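Glutamate--cysteine ligase GshA (Methylobacillus flagellatus KT, PDB 3K1T) probably acts as a glutamate–cysteine ligase, joining glutamate to cysteine through the gamma-carboxylate in the first step of glutathione synthesis. Local coordinates at residues A[24-29]-A[387-392]; A[241-246]-A[252-257]; A[89-94]-A[194-199]. All blocks are in the same frame, centred on the assembly; numbering follows the deposited sequence.

Contact 1. Residues A[24-29]-A[387-392]; sequences DNMPRI and STPDCA
Ile29 N donates to Asn25 O at 2.9 Å, and this bond closes the helical turn from which Met26 reaches Pro389 and Cys391. Asn25 occupies the N-cap position, yet its side chain makes no capping bond; ND2 turns back to Arg21 O instead. Met26, present as selenomethionine, is the one residue of 24-29 within 4.5 Å of 387-392. Its CG stands anti to the backbone N (chi1 -171°), and the chain then bends at chi2 (-88°), which presents its root and its end to different partners. At the root, Met26 CB lies 3.8 Å from Cys391 SG. At the end, the methyl CE of Met26 comes to 3.9 Å from Pro389 CG. Between them Met26 CG touches both partners, 4.2 Å from Pro389 CG and equally far from Cys391 SG. The Met26 chain runs across the proline at about a right angle, and CG is the ring atom it comes closest to. Every approach is an apolar one at van der Waals distance, an example of how a flexible selenoether chain fits itself to a rigid ring and a small thiol at once. Tyr403 of helix 398-421 packs on both Met26 and Pro389, while Asn400 of that helix accepts from Asp390 N through OD1. Gln124 of the second subunit also packs on Met26 and Pro389, whereas Cys391 is itself exposed. The arrangement is that of a helix start, the first turn of 26-40, packed against the irregular loop leading from strand 377-381 to helix 398-421, beside the dimer interface.

Contact 2. Residues A[241-246]-A[252-257]; sequences GGLDFH and EQLAEK
Leu254, on helix 251-272, meets Leu243 and Phe245 of the loop that brings the chain to that helix from strand 237-241, an outermost strand of the four-stranded antiparallel sheet; the unit is a strand-loop-helix connection folded back on itself. Leu254 CB already lies 4.2 Å from Leu243 CD1. Next, CG stands anti to the backbone N (chi1 -170°), which carries the branch toward the loop. Of the two methyls, CD2 does most of the touching and meets both loop residues: Leu254 CD2 is 4.2 Å from Leu243 CD1 and 3.9 Å from Phe245 CE1. The other methyl, Leu254 CD1, keeps a looser distance from Leu243. The Phe245 and Leu254 side chains cross at about a right angle, and CD2 approaches the ring obliquely. Val325 of strand 324-329 packs on both Phe245 and Leu254, so the pair belongs to the seam between helix and sheet, and Met313 of helix 307-314 also packs on Phe245. Toward solvent the chemistry changes: a water accepts from Gly241 N and, weakly, from Gln253 NE2, linking the two segments. The loop also braces itself beyond Leu243 through an Asx turn, in which His246 N lies 2.9 Å from Asp244 OD1 and meets it from above the carboxylate plane, 51° out of it.

Contact 3. Residues A[89-94]-A[194-199]; sequences EKICPD and SLIPPL
Ile196 lays its CG1–CD1 branch against Ile91 and Cys92, its CD1 touching both. Ile196 CG1 lies 4.0 Å from Ile91 CG2, and the terminal methyl, Ile196 CD1, is 4.1 Å from Ile91 CG2. The two isoleucines cross obliquely, and the CG2 methyl of Ile91 rests against the CG1–CD1 bond while its longer branch points elsewhere. Ile91 is modelled in two conformers, so these Ile91 distances hold for one of them. The second partner of Ile196 CD1 is Cys92 SG, at 4.2 Å. Sulfur takes this place because it stands between the backbone N and the carbonyl carbon (chi1 52°), the crowded position, in the first residue to leave helical backbone angles. The contact thus joins the last turn of helix 77-91, and the residue just after it, to strand 194-196. That short strand runs parallel to 173-177 at one end of the mixed sheet, and the Ile196 backbone is hydrogen-bonded there to Ile174 and Leu176. It is a helix end packed on a terminal strand of a mixed alpha/beta sheet, through two isoleucines and a cysteine. On the sheet side Ile196 packs on Ala173 and Leu175, and Phe44 adds an aromatic neighbour. The strand stops at once afterward: the peptide before Pro197 is cis, and Pro198 is the centre of an inverse gamma turn whose bond from Leu199 N to Pro197 O is weak. Away from the seam, the helix end also has polar partners. Lys90 NZ forms a salt bridge with Asp350 OD2, and Glu89 OE2 is hydrogen-bonded to His351 NE2 of the second subunit.

All three contacts rest on apolar side chains and are buried, but contacts 1 and 3 each include one exposed residue, Cys391 and Ile91, while contact 2 has none among its touching residues. Contact 2 closes locally, only six residues apart, within the four-stranded sheet region and with no other subunit touching it, and it alone adds a bridging water. Contacts 1 and 3 join residues far apart in sequence, both use a cysteine sulfur, and both lie beside the second subunit; helix 398-421 also passes near each, through Tyr403 at contact 1 and Leu420 at contact 3. Contact 3 uses a regular strand, contact 1 an irregular loop; their centres are about 31 Å apart.

Contact 1. Residues A[24-29]-A[387-392]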
ATOM      1  N   ASP A  24       2.158  19.281 -14.140  1.00 15.66           N
ATOM      2  CA  ASP A  24       3.087  19.275 -15.278  1.00 15.89           C
ATOM      3  C   ASP A  24       4.433  18.642 -14.887  1.00 16.89           C
ATOM      4  O   ASP A  24       5.349  18.570 -15.737  1.00 17.45           O
ATOM      5  CB  ASP A  24       3.310  20.715 -15.784  1.00 16.15           C
ATOM      6  CG  ASP A  24       4.081  20.792 -17.136  1.00 21.31           C
ATOM      7  OD1 ASP A  24       3.870  19.958 -18.037  1.00 24.18           O
ATOM      8  OD2 ASP A  24       4.885  21.728 -17.317  1.00 24.90           O
ATOM      9  N   ASN A  25       4.596  18.256 -13.611  1.00 14.38           N
ATOM     10  CA  ASN A  25       5.869  17.716 -13.115  1.00 14.23           C
ATOM     11  C   ASN A  25       5.671  16.441 -12.293  1.00 13.40           C
ATOM     12  O   ASN A  25       6.492  16.118 -11.456  1.00 12.65           O
ATOM     13  CB  ASN A  25       6.552  18.782 -12.244  1.00 14.05           C
ATOM     14  CG  ASN A  25       7.135  19.909 -13.066  1.00 16.59           C
ATOM     15  OD1 ASN A  25       8.144  19.696 -13.751  1.00 15.94           O
ATOM     16  ND2 ASN A  25       6.476  21.106 -13.060  1.00 11.79           N
HETATM   17  N   MSE A  26       4.587  15.715 -12.536  1.00 13.27           N
HETATM   18  CA  MSE A  26       4.181  14.635 -11.628  1.00 14.11           C
HETATM   19  C   MSE A  26       5.244  13.514 -11.486  1.00 13.21           C
HETATM   20  O   MSE A  26       5.671  13.206 -10.376  1.00 13.28           O
HETATM   21  CB  MSE A  26       2.761  14.148 -11.960  1.00 13.76           C
HETATM   22  CG  MSE A  26       2.183  13.195 -10.934  1.00 15.25           C
HETATM   23 SE   MSE A  26       2.679  11.339 -11.340  0.75 19.86          SE
HETATM   24  CE  MSE A  26       1.671  10.495  -9.887  1.00 19.52           C
ATOM     25  N   PRO A  27       5.738  12.955 -12.589  1.00 14.42           N
ATOM     26  CA  PRO A  27       6.808  11.964 -12.415  1.00 14.35           C
ATOM     27  C   PRO A  27       8.113  12.532 -11.807  1.00 14.02           C
ATOM     28  O   PRO A  27       8.781  11.856 -11.020  1.00 13.32           O
ATOM     29  CB  PRO A  27       7.063  11.443 -13.834  1.00 15.58           C
ATOM     30  CG  PRO A  27       6.109  12.185 -14.768  1.00 15.92           C
ATOM     31  CD  PRO A  27       5.197  13.006 -13.969  1.00 14.98           C
ATOM     32  N   ARG A  28       8.485  13.758 -12.172  1.00 13.05           N
ATOM     33  CA  ARG A  28       9.658  14.385 -11.562  0.60 13.01           C
ATOM     34  C   ARG A  28       9.512  14.519 -10.060  1.00 11.85           C
ATOM     35  O   ARG A  28      10.473  14.248  -9.305  1.00 11.95           O
ATOM     36  CB  ARG A  28       9.986  15.749 -12.212  0.60 13.21           C
ATOM     37  CG  ARG A  28      10.562  16.806 -11.272  0.60 17.42           C
ATOM     38  CD  ARG A  28      10.649  18.205 -11.919  0.60 22.57           C
ATOM     39  NE  ARG A  28      11.870  18.309 -12.691  0.60 27.70           N
ATOM     40  CZ  ARG A  28      12.019  17.893 -13.943  0.60 29.88           C
ATOM     41  NH1 ARG A  28      11.000  17.384 -14.628  0.60 31.71           N
ATOM     42  NH2 ARG A  28      13.199  18.024 -14.530  0.60 33.41           N
ATOM     43  N   ILE A  29       8.337  14.931  -9.615  1.00 11.43           N
ATOM     44  CA  ILE A  29       8.028  15.054  -8.195  1.00 11.79           C
ATOM     45  C   ILE A  29       8.113  13.707  -7.463  1.00 12.46           C
ATOM     46  O   ILE A  29       8.738  13.607  -6.405  1.00 11.62           O
ATOM     47  CB  ILE A  29       6.653  15.710  -7.984  1.00 12.37           C
ATOM     48  CG1 ILE A  29       6.706  17.208  -8.393  1.00 13.81           C
ATOM     49  CG2 ILE A  29       6.108  15.515  -6.502  1.00 12.74           C
ATOM     50  CD1 ILE A  29       5.311  17.791  -8.653  1.00 13.93           C
ATOM     51  N   SER A 387      -3.734  10.155  -4.136  1.00 13.58           N
ATOM     52  CA  SER A 387      -2.685   9.562  -4.950  1.00 14.80           C
ATOM     53  C   SER A 387      -3.115   9.275  -6.396  1.00 14.23           C
ATOM     54  O   SER A 387      -2.471   8.499  -7.106  1.00 15.22           O
ATOM     55  CB  SER A 387      -2.197   8.260  -4.261  1.00 15.97           C
ATOM     56  OG  SER A 387      -3.295   7.323  -4.106  1.00 19.04           O
ATOM     57  N   THR A 388      -4.188   9.922  -6.842  1.00 14.10           N
ATOM     58  CA  THR A 388      -4.788   9.650  -8.162  1.00 13.47           C
ATOM     59  C   THR A 388      -4.984  10.943  -8.953  1.00 13.52           C
ATOM     60  O   THR A 388      -6.100  11.294  -9.344  1.00 14.23           O
ATOM     61  CB  THR A 388      -6.134   8.897  -7.998  1.00 14.66           C
ATOM     62  OG1 THR A 388      -7.003   9.661  -7.142  1.00 14.32           O
ATOM     63  CG2 THR A 388      -5.903   7.497  -7.452  1.00 13.89           C
ATOM     64  N   PRO A 389      -3.904  11.693  -9.180  1.00 13.24           N
ATOM     65  CA  PRO A 389      -4.066  12.918  -9.998  1.00 14.47           C
ATOM     66  C   PRO A 389      -4.506  12.623 -11.449  1.00 15.19           C
ATOM     67  O   PRO A 389      -4.231  11.547 -11.988  1.00 14.16           O
ATOM     68  CB  PRO A 389      -2.648  13.514 -10.028  1.00 14.55           C
ATOM     69  CG  PRO A 389      -1.747  12.291  -9.843  1.00 13.70           C
ATOM     70  CD  PRO A 389      -2.478  11.422  -8.868  1.00 14.23           C
ATOM     71  N   ASP A 390      -5.167  13.602 -12.061  1.00 15.56           N
ATOM     72  CA  ASP A 390      -5.544  13.557 -13.475  1.00 17.25           C
ATOM     73  C   ASP A 390      -4.820  14.702 -14.157  1.00 16.84           C
ATOM     74  O   ASP A 390      -5.306  15.854 -14.186  1.00 15.04           O
ATOM     75  CB  ASP A 390      -7.053  13.699 -13.579  1.00 18.12           C
ATOM     76  CG  ASP A 390      -7.555  13.660 -15.026  1.00 22.70           C
ATOM     77  OD1 ASP A 390      -6.746  13.424 -15.940  1.00 22.20           O
ATOM     78  OD2 ASP A 390      -8.766  13.914 -15.185  1.00 27.90           O
ATOM     79  N   CYS A 391      -3.631  14.398 -14.700  1.00 17.15           N
ATOM     80  CA  CYS A 391      -2.713  15.449 -15.133  1.00 18.28           C
ATOM     81  C   CYS A 391      -3.231  16.325 -16.290  1.00 19.20           C
ATOM     82  O   CYS A 391      -2.888  17.505 -16.380  1.00 19.12           O
ATOM     83  CB  CYS A 391      -1.349  14.849 -15.496  1.00 19.39           C
ATOM     84  SG  CYS A 391      -0.506  14.229 -13.942  1.00 21.63           S
ATOM     85  N   ALA A 392      -4.095  15.761 -17.119  1.00 18.70           N
ATOM     86  CA  ALA A 392      -4.686  16.509 -18.211  1.00 19.21           C
ATOM     87  C   ALA A 392      -6.046  17.141 -17.839  1.00 19.46           C
ATOM     88  O   ALA A 392      -6.614  17.880 -18.649  1.00 20.21           O
ATOM     89  CB  ALA A 392      -4.823  15.589 -19.457  1.00 19.27           C
TER

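Contact 2. Residues A[241-246]-A[252-257]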
ATOM      1  N   GLY A 241      14.084  35.149  21.852  1.00 20.10           N
ATOM      2  CA  GLY A 241      14.420  34.323  23.006  1.00 20.05           C
ATOM      3  C   GLY A 241      13.319  34.330  24.034  1.00 20.38           C
ATOM      4  O   GLY A 241      12.230  34.844  23.788  1.00 21.67           O
ATOM      5  N   GLY A 242      13.595  33.785  25.211  1.00 20.48           N
ATOM      6  CA  GLY A 242      12.613  33.770  26.269  1.00 20.98           C
ATOM      7  C   GLY A 242      12.302  35.193  26.697  1.00 21.33           C
ATOM      8  O   GLY A 242      13.172  36.097  26.668  1.00 21.87           O
ATOM      9  N   LEU A 243      11.050  35.428  27.040  1.00 20.64           N
ATOM     10  CA  LEU A 243      10.625  36.728  27.517  1.00 20.89           C
ATOM     11  C   LEU A 243       9.821  36.518  28.786  1.00 21.05           C
ATOM     12  O   LEU A 243       9.216  35.456  28.969  1.00 20.92           O
ATOM     13  CB  LEU A 243       9.754  37.433  26.473  1.00 20.67           C
ATOM     14  CG  LEU A 243      10.357  37.758  25.111  1.00 21.02           C
ATOM     15  CD1 LEU A 243       9.291  38.385  24.257  1.00 19.70           C
ATOM     16  CD2 LEU A 243      11.578  38.698  25.251  1.00 20.17           C
ATOM     17  N   ASP A 244       9.839  37.532  29.645  1.00 21.51           N
ATOM     18  CA  ASP A 244       8.992  37.604  30.831  1.00 21.72           C
ATOM     19  C   ASP A 244       7.724  38.360  30.463  1.00 21.06           C
ATOM     20  O   ASP A 244       7.743  39.578  30.336  1.00 20.28           O
ATOM     21  CB  ASP A 244       9.718  38.315  31.993  1.00 22.32           C
ATOM     22  CG  ASP A 244       8.830  38.454  33.249  1.00 25.52           C
ATOM     23  OD1 ASP A 244       7.700  37.867  33.267  1.00 24.82           O
ATOM     24  OD2 ASP A 244       9.255  39.174  34.195  1.00 25.34           O
ATOM     25  N   PHE A 245       6.628  37.620  30.271  1.00 21.22           N
ATOM     26  CA  PHE A 245       5.336  38.234  29.902  1.00 21.53           C
ATOM     27  C   PHE A 245       4.608  38.900  31.080  1.00 22.51           C
ATOM     28  O   PHE A 245       3.559  39.529  30.887  1.00 21.83           O
ATOM     29  CB  PHE A 245       4.438  37.211  29.213  1.00 21.65           C
ATOM     30  CG  PHE A 245       4.848  36.915  27.802  1.00 20.81           C
ATOM     31  CD1 PHE A 245       4.437  37.733  26.764  1.00 22.16           C
ATOM     32  CD2 PHE A 245       5.613  35.800  27.509  1.00 20.15           C
ATOM     33  CE1 PHE A 245       4.784  37.447  25.453  1.00 20.78           C
ATOM     34  CE2 PHE A 245       5.980  35.519  26.202  1.00 20.23           C
ATOM     35  CZ  PHE A 245       5.556  36.340  25.172  1.00 20.08           C
ATOM     36  N   HIS A 246       5.174  38.811  32.288  1.00 23.20           N
ATOM     37  CA  HIS A 246       4.690  39.672  33.395  1.00 24.77           C
ATOM     38  C   HIS A 246       5.437  40.987  33.545  1.00 25.53           C
ATOM     39  O   HIS A 246       5.169  41.746  34.472  1.00 26.66           O
ATOM     40  CB  HIS A 246       4.672  38.902  34.709  1.00 25.23           C
ATOM     41  CG  HIS A 246       3.694  37.776  34.701  1.00 26.30           C
ATOM     42  ND1 HIS A 246       2.325  37.985  34.733  1.00 27.71           N
ATOM     43  CD2 HIS A 246       3.873  36.438  34.606  1.00 26.50           C
ATOM     44  CE1 HIS A 246       1.709  36.813  34.673  1.00 26.84           C
ATOM     45  NE2 HIS A 246       2.623  35.863  34.586  1.00 26.63           N
ATOM     46  N   GLU A 252       9.128  45.966  23.373  1.00 22.77           N
ATOM     47  CA  GLU A 252       9.527  46.598  22.123  1.00 23.47           C
ATOM     48  C   GLU A 252      10.194  45.614  21.154  1.00 22.59           C
ATOM     49  O   GLU A 252       9.954  45.693  19.953  1.00 22.61           O
ATOM     50  CB  GLU A 252      10.387  47.837  22.363  1.00 23.65           C
ATOM     51  CG  GLU A 252       9.547  49.026  22.905  1.00 29.78           C
ATOM     52  CD  GLU A 252       8.328  49.362  21.996  1.00 33.85           C
ATOM     53  OE1 GLU A 252       8.539  49.487  20.773  1.00 37.47           O
ATOM     54  OE2 GLU A 252       7.162  49.451  22.483  1.00 38.45           O
ATOM     55  N   GLN A 253      11.016  44.720  21.681  1.00 21.40           N
ATOM     56  CA  GLN A 253      11.640  43.630  20.919  1.00 22.18           C
ATOM     57  C   GLN A 253      10.557  42.831  20.180  1.00 20.16           C
ATOM     58  O   GLN A 253      10.608  42.659  18.974  1.00 19.78           O
ATOM     59  CB  GLN A 253      12.378  42.677  21.902  1.00 22.78           C
ATOM     60  CG  GLN A 253      12.711  41.267  21.383  1.00 28.94           C
ATOM     61  CD  GLN A 253      14.178  41.128  21.040  1.00 36.54           C
ATOM     62  OE1 GLN A 253      14.786  42.071  20.460  1.00 42.66           O
ATOM     63  NE2 GLN A 253      14.794  39.992  21.441  1.00 35.06           N
ATOM     64  N   LEU A 254       9.562  42.387  20.924  1.00 18.96           N
ATOM     65  CA  LEU A 254       8.476  41.591  20.347  1.00 18.48           C
ATOM     66  C   LEU A 254       7.662  42.397  19.313  1.00 18.03           C
ATOM     67  O   LEU A 254       7.377  41.897  18.220  1.00 17.52           O
ATOM     68  CB  LEU A 254       7.571  41.065  21.448  1.00 18.02           C
ATOM     69  CG  LEU A 254       6.522  40.016  21.051  1.00 18.58           C
ATOM     70  CD1 LEU A 254       7.118  38.822  20.341  1.00 18.66           C
ATOM     71  CD2 LEU A 254       5.754  39.547  22.308  1.00 19.90           C
ATOM     72  N   ALA A 255       7.304  43.634  19.670  1.00 17.40           N
ATOM     73  CA  ALA A 255       6.529  44.525  18.804  1.00 17.39           C
ATOM     74  C   ALA A 255       7.238  44.753  17.477  1.00 17.78           C
ATOM     75  O   ALA A 255       6.588  44.762  16.412  1.00 16.69           O
ATOM     76  CB  ALA A 255       6.220  45.888  19.507  1.00 17.14           C
ATOM     77  N   GLU A 256       8.553  44.936  17.530  1.00 17.99           N
ATOM     78  CA  GLU A 256       9.328  45.230  16.331  1.00 19.68           C
ATOM     79  C   GLU A 256       9.313  44.007  15.419  1.00 18.35           C
ATOM     80  O   GLU A 256       9.233  44.136  14.212  1.00 18.02           O
ATOM     81  CB  GLU A 256      10.790  45.591  16.664  1.00 20.72           C
ATOM     82  CG  GLU A 256      10.967  46.997  17.272  1.00 28.13           C
ATOM     83  CD  GLU A 256      12.319  47.231  18.006  1.00 35.35           C
ATOM     84  OE1 GLU A 256      13.152  46.277  18.187  1.00 39.15           O
ATOM     85  OE2 GLU A 256      12.528  48.408  18.408  1.00 40.39           O
ATOM     86  N   LYS A 257       9.432  42.833  16.009  1.00 17.49           N
ATOM     87  CA  LYS A 257       9.418  41.609  15.202  1.00 17.71           C
ATOM     88  C   LYS A 257       8.051  41.338  14.592  1.00 16.21           C
ATOM     89  O   LYS A 257       7.981  40.881  13.456  1.00 15.88           O
ATOM     90  CB  LYS A 257       9.921  40.425  15.988  1.00 17.85           C
ATOM     91  CG  LYS A 257      11.452  40.502  16.180  1.00 20.54           C
ATOM     92  CD  LYS A 257      11.925  39.460  17.108  1.00 21.66           C
ATOM     93  CE  LYS A 257      13.405  39.669  17.441  1.00 25.45           C
ATOM     94  NZ  LYS A 257      14.178  39.030  16.402  1.00 29.09           N
TER
HETATM   95  O   HOH W   1      15.283  37.780  22.891  1.00 28.95           O

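Contact 3. Residues A[89-94]-A[194-199]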
ATOM      1  N   GLU A  89       7.877  -3.278   8.172  1.00 20.16           N
ATOM      2  CA  GLU A  89       9.038  -3.833   7.488  1.00 21.80           C
ATOM      3  C   GLU A  89      10.260  -2.914   7.467  1.00 23.38           C
ATOM      4  O   GLU A  89      11.376  -3.412   7.420  1.00 25.39           O
ATOM      5  CB  GLU A  89       8.701  -4.199   6.041  1.00 21.75           C
ATOM      6  CG  GLU A  89       7.736  -5.343   5.913  1.00 23.49           C
ATOM      7  CD  GLU A  89       7.225  -5.522   4.478  1.00 27.74           C
ATOM      8  OE1 GLU A  89       7.935  -5.071   3.546  1.00 29.81           O
ATOM      9  OE2 GLU A  89       6.125  -6.103   4.307  1.00 30.25           O
ATOM     10  N   LYS A  90      10.068  -1.588   7.492  1.00 23.56           N
ATOM     11  CA  LYS A  90      11.184  -0.633   7.471  1.00 24.26           C
ATOM     12  C   LYS A  90      11.683  -0.306   8.871  1.00 25.53           C
ATOM     13  O   LYS A  90      12.885  -0.141   9.070  1.00 26.52           O
ATOM     14  CB  LYS A  90      10.780   0.695   6.803  1.00 24.12           C
ATOM     15  CG  LYS A  90      10.657   0.548   5.303  1.00 25.62           C
ATOM     16  CD  LYS A  90      10.278   1.818   4.616  1.00 27.47           C
ATOM     17  CE  LYS A  90      10.068   1.515   3.141  1.00 28.21           C
ATOM     18  NZ  LYS A  90       9.481   2.646   2.448  1.00 27.48           N
ATOM     19  N   ILE A  91      10.771  -0.213   9.824  1.00 25.28           N
ATOM     20  CA  ILE A  91      11.090   0.339  11.149  0.50 26.06           C
ATOM     21  C   ILE A  91      11.257  -0.736  12.220  1.00 26.01           C
ATOM     22  O   ILE A  91      12.039  -0.562  13.148  1.00 26.64           O
ATOM     23  CB  ILE A  91       9.997   1.327  11.620  0.50 26.07           C
ATOM     24  CG1 ILE A  91       9.862   2.521  10.648  0.50 27.32           C
ATOM     25  CG2 ILE A  91      10.273   1.820  13.052  0.50 25.71           C
ATOM     26  CD1 ILE A  91      11.170   3.322  10.438  0.50 27.41           C
ATOM     27  N   CYS A  92      10.494  -1.818  12.135  1.00 24.99           N
ATOM     28  CA  CYS A  92      10.670  -2.914  13.108  1.00 26.14           C
ATOM     29  C   CYS A  92      10.472  -4.282  12.418  1.00 26.81           C
ATOM     30  O   CYS A  92       9.521  -5.017  12.703  1.00 26.06           O
ATOM     31  CB  CYS A  92       9.750  -2.712  14.330  1.00 26.18           C
ATOM     32  SG  CYS A  92       8.023  -2.423  13.977  1.00 26.08           S
ATOM     33  N   PRO A  93      11.402  -4.632  11.507  1.00 27.52           N
ATOM     34  CA  PRO A  93      11.141  -5.709  10.554  1.00 28.33           C
ATOM     35  C   PRO A  93      10.881  -7.066  11.146  1.00 29.00           C
ATOM     36  O   PRO A  93      10.179  -7.867  10.521  1.00 29.77           O
ATOM     37  CB  PRO A  93      12.416  -5.739   9.674  1.00 28.77           C
ATOM     38  CG  PRO A  93      13.425  -4.934  10.378  1.00 28.33           C
ATOM     39  CD  PRO A  93      12.642  -3.914  11.182  1.00 28.38           C
ATOM     40  N   ASP A  94      11.449  -7.329  12.323  1.00 28.35           N
ATOM     41  CA  ASP A  94      11.400  -8.646  12.910  1.00 28.66           C
ATOM     42  C   ASP A  94      10.380  -8.744  14.047  1.00 27.14           C
ATOM     43  O   ASP A  94      10.253  -9.802  14.676  1.00 24.84           O
ATOM     44  CB  ASP A  94      12.791  -8.985  13.424  1.00 29.58           C
ATOM     45  CG  ASP A  94      13.832  -8.968  12.300  1.00 34.76           C
ATOM     46  OD1 ASP A  94      13.547  -9.580  11.229  1.00 41.06           O
ATOM     47  OD2 ASP A  94      14.907  -8.334  12.487  1.00 40.18           O
ATOM     48  N   SER A 194      13.183  -0.561  21.312  1.00 20.27           N
ATOM     49  CA  SER A 194      13.124   0.710  20.601  1.00 20.57           C
ATOM     50  C   SER A 194      11.809   1.413  20.767  1.00 18.70           C
ATOM     51  O   SER A 194      10.743   0.766  20.730  1.00 18.12           O
ATOM     52  CB  SER A 194      13.361   0.485  19.116  1.00 22.15           C
ATOM     53  OG  SER A 194      14.672  -0.030  18.962  1.00 27.20           O
ATOM     54  N   LEU A 195      11.874   2.723  20.987  1.00 17.05           N
ATOM     55  CA  LEU A 195      10.701   3.547  20.943  1.00 16.47           C
ATOM     56  C   LEU A 195      10.458   4.007  19.491  1.00 16.09           C
ATOM     57  O   LEU A 195      11.425   4.240  18.738  1.00 14.27           O
ATOM     58  CB  LEU A 195      10.847   4.773  21.837  1.00 17.36           C
ATOM     59  CG  LEU A 195      10.979   4.555  23.358  1.00 18.35           C
ATOM     60  CD1 LEU A 195      11.254   5.909  24.013  1.00 18.63           C
ATOM     61  CD2 LEU A 195       9.717   3.929  23.962  1.00 18.70           C
ATOM     62  N   ILE A 196       9.182   4.119  19.133  1.00 14.54           N
ATOM     63  CA  ILE A 196       8.754   4.590  17.820  1.00 15.16           C
ATOM     64  C   ILE A 196       7.780   5.743  18.019  1.00 15.54           C
ATOM     65  O   ILE A 196       6.708   5.563  18.583  1.00 16.45           O
ATOM     66  CB  ILE A 196       8.054   3.486  16.998  1.00 15.91           C
ATOM     67  CG1 ILE A 196       8.963   2.251  16.846  1.00 16.94           C
ATOM     68  CG2 ILE A 196       7.582   4.075  15.616  1.00 13.95           C
ATOM     69  CD1 ILE A 196       8.252   0.947  16.465  1.00 19.25           C
ATOM     70  N   PRO A 197       8.143   6.956  17.598  1.00 17.03           N
ATOM     71  CA  PRO A 197       9.423   7.406  17.076  1.00 18.45           C
ATOM     72  C   PRO A 197      10.513   7.314  18.154  1.00 18.78           C
ATOM     73  O   PRO A 197      10.191   7.279  19.338  1.00 17.19           O
ATOM     74  CB  PRO A 197       9.153   8.872  16.717  1.00 18.45           C
ATOM     75  CG  PRO A 197       8.000   9.270  17.505  1.00 18.69           C
ATOM     76  CD  PRO A 197       7.179   8.070  17.752  1.00 16.56           C
ATOM     77  N   PRO A 198      11.802   7.281  17.751  1.00 20.88           N
ATOM     78  CA  PRO A 198      12.801   7.041  18.767  1.00 21.60           C
ATOM     79  C   PRO A 198      13.212   8.321  19.505  1.00 23.46           C
ATOM     80  O   PRO A 198      14.260   8.889  19.209  1.00 24.41           O
ATOM     81  CB  PRO A 198      13.963   6.433  17.976  1.00 22.51           C
ATOM     82  CG  PRO A 198      13.850   7.054  16.622  1.00 22.11           C
ATOM     83  CD  PRO A 198      12.347   7.138  16.385  1.00 21.94           C
ATOM     84  N   LEU A 199      12.431   8.714  20.503  1.00 23.98           N
ATOM     85  CA  LEU A 199      12.705   9.927  21.253  1.00 24.67           C
ATOM     86  C   LEU A 199      13.708   9.629  22.376  1.00 26.29           C
ATOM     87  O   LEU A 199      13.710   8.534  22.964  1.00 26.04           O
ATOM     88  CB  LEU A 199      11.421  10.485  21.853  1.00 23.79           C
ATOM     89  CG  LEU A 199      10.210  10.612  20.915  1.00 22.22           C
ATOM     90  CD1 LEU A 199       9.024  11.166  21.707  1.00 19.93           C
ATOM     91  CD2 LEU A 199      10.516  11.515  19.701  1.00 22.32           C
TER